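Local structure of endoribonuclease (Porcine reproductive and respiratory syndrome virus, 5DA1) at residues G133-G137 and T138-G142. The protein is the nsp11 endoribonuclease of an arterivirus, active as a dimer and a beta interferon antagonist, and probably degrades polyuridine made during replication of the viral RNA. Numbering follows the deposited sequence.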
ATOM      1  N   GLY A 133      10.222   4.933  12.916  1.00 55.20           N
ATOM      2  CA  GLY A 133       8.912   5.498  13.103  1.00 56.52           C
ATOM      3  C   GLY A 133       8.646   5.811  14.548  1.00 57.81           C
ATOM      4  O   GLY A 133       9.298   5.265  15.449  1.00 57.87           O
ATOM      5  N   ASP A 134       7.705   6.723  14.761  1.00 58.99           N
ATOM      6  CA  ASP A 134       7.158   6.982  16.085  1.00 60.67           C
ATOM      7  C   ASP A 134       5.891   7.818  15.997  1.00 60.86           C
ATOM      8  O   ASP A 134       5.611   8.451  14.963  1.00 60.90           O
ATOM      9  CB  ASP A 134       8.195   7.636  17.013  1.00 61.30           C
ATOM     10  CG  ASP A 134       8.280   9.151  16.851  1.00 64.13           C
ATOM     11  OD1 ASP A 134       8.282   9.662  15.685  1.00 65.55           O
ATOM     12  OD2 ASP A 134       8.371   9.823  17.919  1.00 67.19           O
ATOM     13  N   VAL A 135       5.122   7.818  17.078  1.00 60.96           N
ATOM     14  CA  VAL A 135       3.855   8.533  17.075  1.00 61.61           C
ATOM     15  C   VAL A 135       3.875   9.686  18.080  1.00 61.57           C
ATOM     16  O   VAL A 135       4.530   9.598  19.091  1.00 62.04           O
ATOM     17  CB  VAL A 135       2.624   7.558  17.265  1.00 61.44           C
ATOM     18  CG1 VAL A 135       2.789   6.342  16.376  1.00 60.95           C
ATOM     19  CG2 VAL A 135       2.438   7.109  18.712  1.00 61.91           C
ATOM     20  N   LYS A 136       3.200  10.776  17.771  1.00 62.04           N
ATOM     21  CA  LYS A 136       2.907  11.794  18.776  1.00 62.80           C
ATOM     22  C   LYS A 136       1.426  12.101  18.729  1.00 62.36           C
ATOM     23  O   LYS A 136       0.941  12.814  17.844  1.00 61.73           O
ATOM     24  CB  LYS A 136       3.774  13.064  18.628  1.00 63.43           C
ATOM     25  CG  LYS A 136       4.750  13.242  19.804  1.00 65.73           C
ATOM     26  CD  LYS A 136       6.163  13.467  19.302  1.00 69.56           C
ATOM     27  CE  LYS A 136       7.121  12.446  19.926  1.00 71.34           C
ATOM     28  NZ  LYS A 136       8.470  12.511  19.271  1.00 73.26           N
ATOM     29  N   GLY A 137       0.721  11.523  19.693  1.00 62.20           N
ATOM     30  CA  GLY A 137      -0.720  11.591  19.732  1.00 61.98           C
ATOM     31  C   GLY A 137      -1.281  10.959  18.478  1.00 61.58           C
ATOM     32  O   GLY A 137      -1.279   9.750  18.333  1.00 62.09           O
ATOM     33  N   THR A 138      -1.712  11.813  17.567  1.00 61.22           N
ATOM     34  CA  THR A 138      -2.482  11.448  16.397  1.00 60.88           C
ATOM     35  C   THR A 138      -1.597  11.317  15.139  1.00 60.86           C
ATOM     36  O   THR A 138      -2.076  10.907  14.078  1.00 61.30           O
ATOM     37  CB  THR A 138      -3.678  12.466  16.254  1.00 61.04           C
ATOM     38  OG1 THR A 138      -4.896  11.789  16.552  1.00 60.99           O
ATOM     39  CG2 THR A 138      -3.798  13.157  14.887  1.00 60.43           C
ATOM     40  N   THR A 139      -0.303  11.607  15.278  1.00 60.00           N
ATOM     41  CA  THR A 139       0.607  11.635  14.144  1.00 59.23           C
ATOM     42  C   THR A 139       1.749  10.638  14.254  1.00 58.47           C
ATOM     43  O   THR A 139       2.444  10.602  15.272  1.00 58.63           O
ATOM     44  CB  THR A 139       1.259  13.019  13.998  1.00 59.70           C
ATOM     45  OG1 THR A 139       0.404  14.016  14.578  1.00 59.60           O
ATOM     46  CG2 THR A 139       1.530  13.328  12.496  1.00 59.99           C
ATOM     47  N   VAL A 140       1.940   9.853  13.189  1.00 57.08           N
ATOM     48  CA  VAL A 140       3.123   9.017  12.958  1.00 55.72           C
ATOM     49  C   VAL A 140       4.081   9.754  12.050  1.00 54.81           C
ATOM     50  O   VAL A 140       3.671  10.417  11.121  1.00 54.79           O
ATOM     51  CB  VAL A 140       2.772   7.743  12.166  1.00 55.42           C
ATOM     52  CG1 VAL A 140       4.018   7.130  11.545  1.00 56.27           C
ATOM     53  CG2 VAL A 140       2.064   6.732  13.024  1.00 56.20           C
ATOM     54  N   GLY A 141       5.372   9.614  12.285  1.00 54.00           N
ATOM     55  CA  GLY A 141       6.321  10.069  11.292  1.00 52.83           C
ATOM     56  C   GLY A 141       7.520   9.162  11.249  1.00 52.02           C
ATOM     57  O   GLY A 141       7.623   8.224  12.030  1.00 52.25           O
ATOM     58  N   GLY A 142       8.431   9.456  10.336  1.00 51.16           N
ATOM     59  CA  GLY A 142       9.710   8.804  10.306  1.00 50.09           C
ATOM     60  C   GLY A 142       9.681   7.354   9.894  1.00 49.81           C
ATOM     61  O   GLY A 142      10.501   6.583  10.352  1.00 50.54           O
TER
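The carboxylate of Asp134 stands over Gly141, its OD1 4.0 Å from Gly141 O, while its other oxygen faces along its own strand: OD2 accepts a hydrogen bond from Lys136 NZ on its syn lone pair, the side of OD1, at 3.0 Å, as part of a salt bridge. That salt bridge links alternate residues of strand 134-136, both on the face of the hairpin that Thr139 shares. With CG between the backbone N and the carbonyl carbon (chi1 84°), the carboxylate of Asp134 is turned over the strand, where the lysine can meet it. Near the turn, Thr139 OG1 comes to 3.5 Å from the backbone Lys136 O, a contact only.

On the other face the two valines meet. Here Val135 and Val140 form the non-hydrogen-bonded pair, with their CA atoms 4.2 Å apart, and the side chains meet at an angle through Val135 CG1 and Val140 CG2. In both valines the touching methyl is anti to the carbonyl carbon. Tyr150, Ala171 and Ser167 pack against this pair, and Val140 also reaches Val165.

Two hydrogen-bonded pairs flank the valines. Asp134 and Gly141 exchange both backbone bonds, with Gly141 N 2.9 Å from Asp134 O. Lys136 and Thr139 do the same, and the bond from Thr139 N to Lys136 O closes a type II' beta turn, in which Gly137, with its positive phi, fits the first corner position.

This is an antiparallel beta hairpin with a two-residue loop, Gly137-Thr138, within the EndoU-family domain. It lies beside the predicted active site: Asp134 approaches His129, while Val140 and Thr139 touch Lys173, so one small hairpin borders two of the three predicted catalytic residues.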